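Local coordinates for protein HcgC (Methanococcus maripaludis S2, PDB 5O4J) that is a C-methyltransferase that probably transfers the methyl group of S-adenosylmethionine to a pyridinol precursor of the FeGP cofactor of [Fe]-hydrogenase, at residues N31-F36 / S255-F260; F36-E41 / G157-V162; Q44-G49 / I104-V109; L131-P136 / K152-G157. One frame throughout, in Å; residues are numbered along the deposited sequence.

Overall arrangement
Of the elements in these contacts, helix 18-37 comes first and supplies one side of interactions 1 and 2, which share F36. Strand 42-48 follows; interaction 3 pairs it with 104-109 and closes the first, longer of the two inner loops. Interaction 4 opens after that, in series, as strand 130-134 meets its own returning loop at 152-157. Both fall within the span from 36-41 to 157-162 that interaction 2 closes, and interaction 1, ending on strand 253-259, encloses all the others; none cross. Interactions 1 and 2 hold the helix against one end of the mixed sheet, interaction 3 joins two of its parallel strands, and interaction 4 packs a loop on the next strand.

Interaction 1 of 4, residues N31-F36 / S255-F260; sequences NAIKYF and SFVKEF. With SO4 (sulfate ion), chain P.
Helix-on-sheet packing of a Rossmann-like fold brings A32, I33 and F36 of helix 18-37 against V257 of strand 253-259, an outermost strand of the mixed sheet within this chain. The local axes approach to 6.9 Å and cross at -35°. V257 and F36 bury the largest areas, and the two V257 methyls divide the work. CG1 stands over the F36 ring, 3.6 Å from the centroid and 14° off the normal, a CH-pi contact. With CG of F36 anti to the backbone N (chi1 -178°), the ring reaches along the strand until CE1, at its edge, lies 4.0 Å from E259 CB. CG2 of V257 lies 4.3 Å from both A32 CB and I33 CG1. A32 CB rests 3.5 Å from S255 O. A water donates to A32 O at 2.8 Å and accepts from V257 N at 2.9 Å. K258, its CB directed away from the helix, hydrogen-bonds through NZ to O1 of a sulfate (probably from the crystallisation liquor) held also by K164 and by K258 and K164 of the second subunit. Packing is thus apolar; the water gives V257 N an acceptor and A32 O, which already takes F36 N, a second donor.

Interaction 2 of 4, residues F36-E41 / G157-V162; sequences FLEGEE and GAKKGV
F36 and G161 mark the nearest approach of the two backbones, their CA atoms 7.9 Å apart, where the last turn of helix 18-37 passes strand 159-167. Beyond F36 the chain leaves helical geometry at E38, which has positive phi, and reverses in a type I' turn from L37 to E40. E40 N closes this turn on L37 O at 2.9 Å. The absence of a side chain at G161 matters, because F36 CZ comes to 3.6 Å from G161 CA and would collide with a CB.

K159 covers one face of the ring. Its CG is anti to the backbone N (chi1 -178°) and the chain runs extended, so CE passes over the F36 face remote from V257, and NZ sits 4.7 Å from the ring centroid as a cation-pi partner. In this Rossmann-like fold the helix leads into strand 42-48, and the lysine of strand 159-167 reaches the end of that helix. There NZ donates to F36 O at 3.0 Å, with a C=O...N angle of 155° and a tilt of 19° from the carbonyl plane. E38 OE2 adds a long salt bridge to NZ at 3.7 Å. Replacing K159 by a methionine would probably leave F36 O without this donor and E38 without its positive partner, and deprive a bound water of one of its anchors. That water accepts from NZ at 2.9 Å and donates to L37 O and E40 OE1.

Interaction 3 of 4, residues Q44-G49 / I104-V109; sequences QAIVFG and INPDLV
Q44 meets the loop N105-D107 at the entry to a parallel strand pair of the Rossmann-like sheet, strand 42-48 beside strand 108-111. CB and CG of Q44 pass alongside P106, each 4.1 Å from its CA. The chain continues extended to CD, which lies 3.8 Å from N105 N. There chi3 (77°) sets the amide plane so that OE1 accepts from N105 N at 2.7 Å, the donor lying in the carbonyl plane. NE2 lies near I104 CD1 and finds its polar partners outside the two segments, donating to S103 O and E67 OE2. One glutamine thus fixes the loop by its oxygen and reaches strand 65-72 by its nitrogen.

At the backbone of the same residue, Q44 N donates to D107 OD1 at 2.9 Å, on the syn side of the carboxylate. D107 can reach it because CG stands between its own N and carbonyl carbon (chi1 47°), the crowded position; OD2 takes K43 N, so the carboxylate grips two successive amides. Regular parallel pairing follows, A45 with L108 and I46 with V109, with a 163° bond of 2.9 Å from I46 N to L108 O. A45 CB packs on L108 CD2 at 3.8 Å on one face of the sheet. On the face that carries I46 and V109, I46 CD1 reaches I104 CG2 at 3.7 Å and also touches P106. Strand 42-48 then runs into G49 of the S-adenosylhomocysteine pocket, and just before it V109 CG1 meets the F48 ring at its edge, 4.0 Å from CE2.

Interaction 4 of 4, residues L131-P136 / K152-G157; sequences LIVEDP and KRLCVG. With SAH (S-adenosyl-L-homocysteine), chain E.
L131 CD2 meets two flat peptide groups of the loop 152-157 at their oxygens: R153 O at 3.5 Å, from near its peptide plane, and V156 O at 3.2 Å, obliquely. The side chains of L131 and V133 stand on one side of strand 130-134 in the Rossmann-like sheet, and the loop folds back over them before becoming the neighbouring strand 159-167. L154 is the centre of an inverse gamma turn, with a weak bond from C155 N to R153 O. Its CD2 comes to 3.8 Å from V133 CG2, while V156 CG2 lies 3.9 Å from L131 CD2. The R153 chain crosses V133 at about a right angle, CB passing 4.1 Å from V133 CG2, and its guanidinium goes on to D111, G114 and N149.

I132 and E134 point to the other side of the strand. E134 has CG anti to the backbone N (chi1 -176°) and an extended chain that carries its carboxylate to the bound S-adenosylhomocysteine. OE1 accepts a weak hydrogen bond of 3.1 Å from the ligand N, and OE2 forms a salt bridge with K29, so the two oxygens serve different partners. An alanine at E134 would take away both oxygens and is likely to leave K29 without this carboxylate and the ligand amino group less firmly placed. P136, just beyond, touches a separate bound ligand, the iminopropanoic acid derivative. Back at the loop, V156 O is buried with no polar partner in the model, and L131 CB, 3.4 Å away, helps to cover it.

Interaction 1 of 4, residues N31-F36 / S255-F260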
# COMPACT_ATOMS: atom_id res chain seq x y z
N ASN A 31 14.59 -24.80 11.69
CA ASN A 31 13.77 -25.28 12.79
C ASN A 31 12.51 -25.99 12.29
O ASN A 31 12.06 -26.96 12.92
CB ASN A 31 13.42 -24.13 13.73
CG ASN A 31 14.58 -23.78 14.65
OD1 ASN A 31 15.44 -24.63 14.93
ND2 ASN A 31 14.62 -22.54 15.11
N ALA A 32 11.93 -25.54 11.18
CA ALA A 32 10.81 -26.25 10.58
C ALA A 32 11.20 -27.67 10.19
O ALA A 32 10.45 -28.63 10.42
CB ALA A 32 10.29 -25.49 9.36
N ILE A 33 12.38 -27.83 9.58
CA ILE A 33 12.88 -29.15 9.22
C ILE A 33 13.12 -29.98 10.48
O ILE A 33 12.71 -31.15 10.56
CB ILE A 33 14.15 -29.02 8.36
CG1 ILE A 33 13.76 -28.52 6.97
CG2 ILE A 33 14.90 -30.35 8.28
CD1 ILE A 33 14.93 -27.97 6.16
N LYS A 34 13.76 -29.38 11.48
CA LYS A 34 14.02 -30.08 12.73
C LYS A 34 12.74 -30.66 13.31
O LYS A 34 12.70 -31.83 13.71
CB LYS A 34 14.67 -29.13 13.74
CG LYS A 34 15.00 -29.76 15.09
CD LYS A 34 15.53 -28.71 16.06
CE LYS A 34 15.84 -29.32 17.42
NZ LYS A 34 16.27 -28.28 18.39
N TYR A 35 11.69 -29.84 13.39
CA TYR A 35 10.43 -30.28 13.98
C TYR A 35 9.82 -31.41 13.17
O TYR A 35 9.29 -32.38 13.73
CB TYR A 35 9.47 -29.09 14.06
CG TYR A 35 8.09 -29.47 14.49
CD1 TYR A 35 7.83 -29.83 15.80
CD2 TYR A 35 7.03 -29.48 13.59
CE1 TYR A 35 6.56 -30.19 16.21
CE2 TYR A 35 5.75 -29.83 13.99
CZ TYR A 35 5.53 -30.18 15.30
OH TYR A 35 4.26 -30.53 15.70
N PHE A 36 9.89 -31.31 11.84
CA PHE A 36 9.37 -32.36 10.98
C PHE A 36 10.09 -33.68 11.21
O PHE A 36 9.47 -34.75 11.19
CB PHE A 36 9.48 -31.92 9.53
CG PHE A 36 8.92 -32.90 8.55
CD1 PHE A 36 7.55 -33.08 8.44
CD2 PHE A 36 9.75 -33.62 7.72
CE1 PHE A 36 7.02 -33.99 7.51
CE2 PHE A 36 9.23 -34.52 6.80
CZ PHE A 36 7.86 -34.70 6.70
N SER A 255 7.65 -20.53 8.79
CA SER A 255 8.15 -21.66 8.00
C SER A 255 7.69 -22.97 8.63
O SER A 255 7.71 -23.12 9.85
CB SER A 255 9.68 -21.64 7.92
OG SER A 255 10.12 -22.58 6.96
N PHE A 256 7.26 -23.90 7.79
CA PHE A 256 6.79 -25.18 8.31
C PHE A 256 6.87 -26.22 7.21
O PHE A 256 6.78 -25.90 6.02
CB PHE A 256 5.37 -25.08 8.87
CG PHE A 256 4.38 -24.45 7.92
CD1 PHE A 256 4.23 -23.07 7.87
CD2 PHE A 256 3.61 -25.24 7.08
CE1 PHE A 256 3.32 -22.49 7.00
CE2 PHE A 256 2.70 -24.66 6.21
CZ PHE A 256 2.56 -23.29 6.17
N VAL A 257 7.04 -27.48 7.61
CA VAL A 257 7.01 -28.59 6.67
C VAL A 257 5.63 -29.22 6.75
O VAL A 257 5.18 -29.65 7.82
CB VAL A 257 8.10 -29.63 6.95
CG1 VAL A 257 8.06 -30.71 5.86
CG2 VAL A 257 9.47 -28.97 7.00
N LYS A 258 4.96 -29.27 5.61
CA LYS A 258 3.68 -29.96 5.50
C LYS A 258 3.95 -31.39 5.03
O LYS A 258 4.54 -31.60 3.97
CB LYS A 258 2.75 -29.24 4.53
CG LYS A 258 1.37 -29.90 4.45
CD LYS A 258 0.50 -29.27 3.40
CE LYS A 258 -0.78 -30.07 3.25
NZ LYS A 258 -1.64 -29.57 2.15
N GLU A 259 3.49 -32.36 5.80
CA GLU A 259 3.67 -33.74 5.38
C GLU A 259 2.85 -34.00 4.13
O GLU A 259 1.69 -33.58 4.02
CB GLU A 259 3.27 -34.70 6.49
CG GLU A 259 3.58 -36.15 6.12
CD GLU A 259 3.64 -37.08 7.32
OE1 GLU A 259 3.47 -38.30 7.14
OE2 GLU A 259 3.87 -36.59 8.45
N PHE A 260 3.47 -34.67 3.18
CA PHE A 260 2.83 -35.09 1.94
C PHE A 260 2.42 -36.54 2.15
O PHE A 260 3.28 -37.43 2.19
CB PHE A 260 3.80 -34.94 0.77
CG PHE A 260 3.22 -35.27 -0.57
CD1 PHE A 260 2.45 -34.34 -1.25
CD2 PHE A 260 3.43 -36.51 -1.14
CE1 PHE A 260 1.92 -34.65 -2.50
CE2 PHE A 260 2.90 -36.82 -2.38
CZ PHE A 260 2.14 -35.89 -3.06
S SO4 P . -0.82 -27.74 -0.80
O1 SO4 P . -0.02 -28.53 0.16
O2 SO4 P . -1.57 -28.66 -1.67
O3 SO4 P . -1.76 -26.88 -0.04
O4 SO4 P . 0.08 -26.91 -1.62
O HOH W 1 7.73 -27.95 10.40

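Interaction 2 of 4, residues F36-E41 / G157-V162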
# COMPACT_ATOMS: atom_id res chain seq x y z
N PHE A 36 9.89 -31.31 11.84
CA PHE A 36 9.37 -32.36 10.98
C PHE A 36 10.09 -33.68 11.21
O PHE A 36 9.47 -34.75 11.19
CB PHE A 36 9.48 -31.92 9.53
CG PHE A 36 8.92 -32.90 8.55
CD1 PHE A 36 7.55 -33.08 8.44
CD2 PHE A 36 9.75 -33.62 7.72
CE1 PHE A 36 7.02 -33.99 7.51
CE2 PHE A 36 9.23 -34.52 6.80
CZ PHE A 36 7.86 -34.70 6.70
N LEU A 37 11.41 -33.63 11.44
CA LEU A 37 12.21 -34.85 11.56
C LEU A 37 12.04 -35.56 12.90
O LEU A 37 12.46 -36.71 13.03
CB LEU A 37 13.68 -34.53 11.30
CG LEU A 37 14.01 -34.11 9.86
CD1 LEU A 37 15.49 -33.80 9.71
CD2 LEU A 37 13.60 -35.18 8.87
N GLU A 38 11.46 -34.90 13.90
CA GLU A 38 11.06 -35.56 15.14
C GLU A 38 12.21 -36.31 15.80
O GLU A 38 12.03 -37.36 16.43
CB GLU A 38 9.90 -36.51 14.86
CG GLU A 38 8.66 -35.80 14.34
CD GLU A 38 7.55 -36.74 13.93
OE1 GLU A 38 6.43 -36.26 13.66
OE2 GLU A 38 7.80 -37.97 13.83
N GLY A 39 13.41 -35.74 15.72
CA GLY A 39 14.57 -36.31 16.38
C GLY A 39 15.12 -37.56 15.75
O GLY A 39 16.00 -38.20 16.34
N GLU A 40 14.63 -37.94 14.57
CA GLU A 40 15.17 -39.11 13.89
C GLU A 40 16.63 -38.90 13.53
O GLU A 40 17.04 -37.80 13.13
CB GLU A 40 14.34 -39.43 12.64
CG GLU A 40 14.77 -40.72 11.94
CD GLU A 40 13.79 -41.20 10.87
OE1 GLU A 40 12.73 -40.58 10.69
OE2 GLU A 40 14.09 -42.23 10.23
N GLU A 41 17.43 -39.95 13.69
CA GLU A 41 18.84 -39.92 13.37
C GLU A 41 19.06 -40.60 12.02
O GLU A 41 18.37 -41.56 11.67
CB GLU A 41 19.65 -40.60 14.47
CG GLU A 41 19.68 -39.79 15.76
CD GLU A 41 20.33 -40.53 16.92
OE1 GLU A 41 20.75 -41.68 16.74
OE2 GLU A 41 20.42 -39.94 18.01
N GLY A 157 11.11 -41.75 -1.02
CA GLY A 157 11.07 -41.55 0.42
C GLY A 157 9.86 -42.17 1.10
O GLY A 157 8.73 -42.05 0.62
N ALA A 158 10.09 -42.82 2.25
CA ALA A 158 8.99 -43.40 3.01
C ALA A 158 8.13 -42.31 3.65
O ALA A 158 6.91 -42.46 3.79
CB ALA A 158 9.53 -44.34 4.08
N LYS A 159 8.77 -41.22 4.07
CA LYS A 159 8.12 -40.06 4.65
C LYS A 159 8.50 -38.87 3.79
O LYS A 159 9.68 -38.71 3.46
CB LYS A 159 8.56 -39.87 6.10
CG LYS A 159 7.92 -38.73 6.86
CD LYS A 159 8.77 -38.47 8.10
CE LYS A 159 8.04 -37.75 9.20
NZ LYS A 159 8.97 -37.58 10.35
N LYS A 160 7.51 -38.07 3.39
CA LYS A 160 7.72 -36.96 2.46
C LYS A 160 7.19 -35.68 3.07
O LYS A 160 6.13 -35.68 3.70
CB LYS A 160 7.02 -37.24 1.14
CG LYS A 160 7.52 -38.48 0.43
CD LYS A 160 6.74 -38.74 -0.84
CE LYS A 160 7.07 -40.09 -1.42
NZ LYS A 160 6.42 -40.29 -2.74
N GLY A 161 7.91 -34.58 2.87
CA GLY A 161 7.47 -33.29 3.38
C GLY A 161 7.81 -32.18 2.42
O GLY A 161 8.77 -32.26 1.65
N VAL A 162 7.00 -31.12 2.47
CA VAL A 162 7.19 -29.94 1.64
C VAL A 162 7.43 -28.76 2.57
O VAL A 162 6.56 -28.43 3.38
CB VAL A 162 5.99 -29.68 0.72
CG1 VAL A 162 6.20 -28.41 -0.10
CG2 VAL A 162 5.77 -30.86 -0.20
O HOH W 2 11.78 -38.14 10.73

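Interaction 3 of 4, residues Q44-G49 / I104-V109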
# COMPACT_ATOMS: atom_id res chain seq x y z
N GLN A 44 23.29 -40.61 6.55
CA GLN A 44 23.80 -39.75 5.50
C GLN A 44 22.69 -38.86 4.97
O GLN A 44 21.71 -39.35 4.41
CB GLN A 44 24.40 -40.59 4.38
CG GLN A 44 24.99 -39.76 3.24
CD GLN A 44 25.48 -40.63 2.12
OE1 GLN A 44 24.69 -41.14 1.32
NE2 GLN A 44 26.79 -40.83 2.05
N ALA A 45 22.87 -37.56 5.12
CA ALA A 45 21.94 -36.57 4.59
C ALA A 45 22.57 -35.88 3.40
O ALA A 45 23.74 -35.50 3.45
CB ALA A 45 21.56 -35.54 5.66
N ILE A 46 21.80 -35.73 2.33
CA ILE A 46 22.22 -34.96 1.16
C ILE A 46 21.26 -33.79 0.99
O ILE A 46 20.04 -33.98 0.94
CB ILE A 46 22.28 -35.83 -0.10
CG1 ILE A 46 23.43 -36.83 0.05
CG2 ILE A 46 22.48 -34.95 -1.35
CD1 ILE A 46 23.78 -37.63 -1.19
N VAL A 47 21.82 -32.59 0.93
CA VAL A 47 21.07 -31.35 0.78
C VAL A 47 21.46 -30.74 -0.55
O VAL A 47 22.64 -30.45 -0.79
CB VAL A 47 21.36 -30.38 1.94
CG1 VAL A 47 20.60 -29.07 1.76
CG2 VAL A 47 21.04 -31.03 3.27
N PHE A 48 20.47 -30.53 -1.42
CA PHE A 48 20.68 -29.88 -2.71
C PHE A 48 20.39 -28.39 -2.58
O PHE A 48 19.30 -28.00 -2.14
CB PHE A 48 19.79 -30.49 -3.80
CG PHE A 48 20.14 -31.90 -4.16
CD1 PHE A 48 21.09 -32.16 -5.13
CD2 PHE A 48 19.51 -32.96 -3.54
CE1 PHE A 48 21.42 -33.46 -5.46
CE2 PHE A 48 19.83 -34.26 -3.88
CZ PHE A 48 20.78 -34.51 -4.84
N GLY A 49 21.37 -27.56 -2.95
CA GLY A 49 21.20 -26.12 -2.95
C GLY A 49 21.86 -25.45 -1.77
O GLY A 49 21.29 -25.40 -0.68
N ILE A 104 27.41 -43.16 -1.81
CA ILE A 104 26.26 -42.27 -1.81
C ILE A 104 25.00 -43.12 -1.72
O ILE A 104 24.62 -43.79 -2.69
CB ILE A 104 26.24 -41.35 -3.04
CG1 ILE A 104 27.46 -40.41 -3.02
CG2 ILE A 104 24.93 -40.55 -3.10
CD1 ILE A 104 27.57 -39.55 -1.77
N ASN A 105 24.35 -43.08 -0.57
CA ASN A 105 23.10 -43.79 -0.34
C ASN A 105 22.37 -43.10 0.81
O ASN A 105 22.23 -43.68 1.90
CB ASN A 105 23.35 -45.26 -0.01
CG ASN A 105 22.07 -46.06 0.07
OD1 ASN A 105 21.06 -45.69 -0.52
ND2 ASN A 105 22.10 -47.16 0.82
N PRO A 106 21.90 -41.87 0.61
CA PRO A 106 21.37 -41.09 1.73
C PRO A 106 20.05 -41.65 2.24
O PRO A 106 19.21 -42.12 1.47
CB PRO A 106 21.19 -39.70 1.13
CG PRO A 106 20.97 -39.95 -0.32
CD PRO A 106 21.84 -41.13 -0.66
N ASP A 107 19.88 -41.60 3.56
CA ASP A 107 18.58 -41.88 4.15
C ASP A 107 17.78 -40.61 4.43
O ASP A 107 16.61 -40.70 4.81
CB ASP A 107 18.72 -42.74 5.42
CG ASP A 107 19.79 -42.24 6.38
OD1 ASP A 107 20.50 -41.26 6.07
OD2 ASP A 107 19.95 -42.87 7.44
N LEU A 108 18.38 -39.43 4.22
CA LEU A 108 17.68 -38.16 4.27
C LEU A 108 18.08 -37.34 3.05
O LEU A 108 19.27 -37.10 2.83
CB LEU A 108 17.99 -37.39 5.56
CG LEU A 108 17.50 -35.95 5.65
CD1 LEU A 108 15.98 -35.85 5.56
CD2 LEU A 108 18.01 -35.29 6.93
N VAL A 109 17.10 -36.91 2.27
CA VAL A 109 17.34 -36.06 1.11
C VAL A 109 16.51 -34.80 1.29
O VAL A 109 15.32 -34.87 1.61
CB VAL A 109 16.99 -36.78 -0.21
CG1 VAL A 109 17.15 -35.84 -1.41
CG2 VAL A 109 17.87 -38.01 -0.40

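Interaction 4 of 4, residues L131-P136 / K152-G157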
# COMPACT_ATOMS: atom_id res chain seq x y z
N LEU A 131 12.25 -37.64 2.60
CA LEU A 131 12.49 -36.68 1.54
C LEU A 131 11.77 -35.39 1.90
O LEU A 131 10.58 -35.42 2.20
CB LEU A 131 11.99 -37.20 0.19
CG LEU A 131 11.97 -36.19 -0.95
CD1 LEU A 131 13.38 -35.80 -1.33
CD2 LEU A 131 11.22 -36.75 -2.16
N ILE A 132 12.49 -34.27 1.87
CA ILE A 132 11.91 -32.94 2.03
C ILE A 132 12.25 -32.13 0.79
O ILE A 132 13.41 -32.06 0.40
CB ILE A 132 12.43 -32.22 3.28
CG1 ILE A 132 12.09 -33.02 4.53
CG2 ILE A 132 11.87 -30.80 3.36
CD1 ILE A 132 12.78 -32.53 5.77
N VAL A 133 11.23 -31.52 0.18
CA VAL A 133 11.40 -30.63 -0.97
C VAL A 133 10.91 -29.25 -0.56
O VAL A 133 9.79 -29.12 -0.05
CB VAL A 133 10.65 -31.13 -2.21
CG1 VAL A 133 10.76 -30.14 -3.38
CG2 VAL A 133 11.15 -32.50 -2.63
N GLU A 134 11.73 -28.23 -0.76
CA GLU A 134 11.29 -26.88 -0.47
C GLU A 134 10.40 -26.39 -1.60
O GLU A 134 10.78 -26.45 -2.77
CB GLU A 134 12.47 -25.93 -0.27
CG GLU A 134 12.00 -24.53 0.13
CD GLU A 134 13.11 -23.61 0.56
OE1 GLU A 134 14.29 -23.92 0.26
OE2 GLU A 134 12.80 -22.59 1.19
N ASP A 135 9.20 -25.94 -1.25
CA ASP A 135 8.27 -25.34 -2.21
C ASP A 135 8.65 -23.87 -2.39
O ASP A 135 8.53 -23.08 -1.45
CB ASP A 135 6.84 -25.49 -1.69
CG ASP A 135 5.80 -24.85 -2.60
OD1 ASP A 135 6.15 -24.35 -3.69
OD2 ASP A 135 4.61 -24.86 -2.21
N PRO A 136 9.13 -23.48 -3.58
CA PRO A 136 9.52 -22.08 -3.79
C PRO A 136 8.34 -21.13 -3.95
O PRO A 136 8.53 -19.91 -3.86
CB PRO A 136 10.35 -22.13 -5.08
CG PRO A 136 9.72 -23.23 -5.85
CD PRO A 136 9.31 -24.27 -4.81
N LYS A 152 6.16 -32.90 -8.50
CA LYS A 152 6.81 -33.94 -9.28
C LYS A 152 8.12 -34.40 -8.67
O LYS A 152 8.62 -35.48 -9.01
CB LYS A 152 7.03 -33.47 -10.72
CG LYS A 152 5.74 -33.36 -11.51
CD LYS A 152 5.98 -33.00 -12.96
CE LYS A 152 4.67 -33.03 -13.75
NZ LYS A 152 4.86 -32.70 -15.19
N ARG A 153 8.72 -33.59 -7.78
CA ARG A 153 9.95 -33.97 -7.11
C ARG A 153 9.71 -34.87 -5.90
O ARG A 153 10.67 -35.42 -5.36
CB ARG A 153 10.70 -32.71 -6.67
CG ARG A 153 11.08 -31.83 -7.85
CD ARG A 153 11.92 -30.64 -7.41
NE ARG A 153 11.88 -29.56 -8.39
CZ ARG A 153 12.65 -28.47 -8.34
NH1 ARG A 153 13.54 -28.32 -7.36
NH2 ARG A 153 12.54 -27.54 -9.27
N LEU A 154 8.47 -35.01 -5.45
CA LEU A 154 8.15 -35.82 -4.28
C LEU A 154 7.89 -37.26 -4.68
O LEU A 154 6.81 -37.82 -4.48
CB LEU A 154 6.94 -35.23 -3.55
CG LEU A 154 7.14 -33.88 -2.89
CD1 LEU A 154 5.80 -33.20 -2.76
CD2 LEU A 154 7.82 -34.07 -1.54
N CYS A 155 8.92 -37.89 -5.25
CA CYS A 155 8.76 -39.18 -5.89
C CYS A 155 9.48 -40.32 -5.19
O CYS A 155 9.40 -41.46 -5.67
CB CYS A 155 9.23 -39.10 -7.35
SG CYS A 155 10.87 -38.43 -7.58
N VAL A 156 10.20 -40.06 -4.10
CA VAL A 156 10.87 -41.11 -3.34
C VAL A 156 10.73 -40.79 -1.86
O VAL A 156 10.29 -39.70 -1.47
CB VAL A 156 12.36 -41.24 -3.72
CG1 VAL A 156 12.50 -41.66 -5.18
CG2 VAL A 156 13.11 -39.94 -3.46
N GLY A 157 11.11 -41.75 -1.02
CA GLY A 157 11.07 -41.55 0.42
C GLY A 157 9.86 -42.17 1.10
O GLY A 157 8.73 -42.05 0.62
N SAH E . 15.14 -21.83 -1.83
CA SAH E . 16.50 -21.30 -1.52
CB SAH E . 17.10 -20.66 -2.76
CG SAH E . 17.63 -21.71 -3.74
SD SAH E . 18.45 -20.98 -5.13
C SAH E . 16.46 -20.27 -0.42
O SAH E . 17.53 -19.72 -0.07
OXT SAH E . 15.36 -20.00 0.08
C5' SAH E . 19.02 -22.41 -6.00
C4' SAH E . 20.28 -23.02 -5.40
O4' SAH E . 20.37 -24.39 -5.83
C3' SAH E . 21.53 -22.34 -5.91
O3' SAH E . 22.60 -22.44 -4.95
C2' SAH E . 21.82 -23.14 -7.16
O2' SAH E . 23.17 -23.04 -7.62
C1' SAH E . 21.48 -24.54 -6.71
N9 SAH E . 21.05 -25.43 -7.80
C8 SAH E . 20.25 -25.11 -8.85
N7 SAH E . 20.04 -26.20 -9.62
C5 SAH E . 20.70 -27.23 -9.04
C6 SAH E . 20.89 -28.66 -9.33
N6 SAH E . 20.31 -29.22 -10.42
N1 SAH E . 21.64 -29.38 -8.48
C2 SAH E . 22.21 -28.84 -7.38
N3 SAH E . 22.08 -27.55 -7.06
C4 SAH E . 21.35 -26.72 -7.84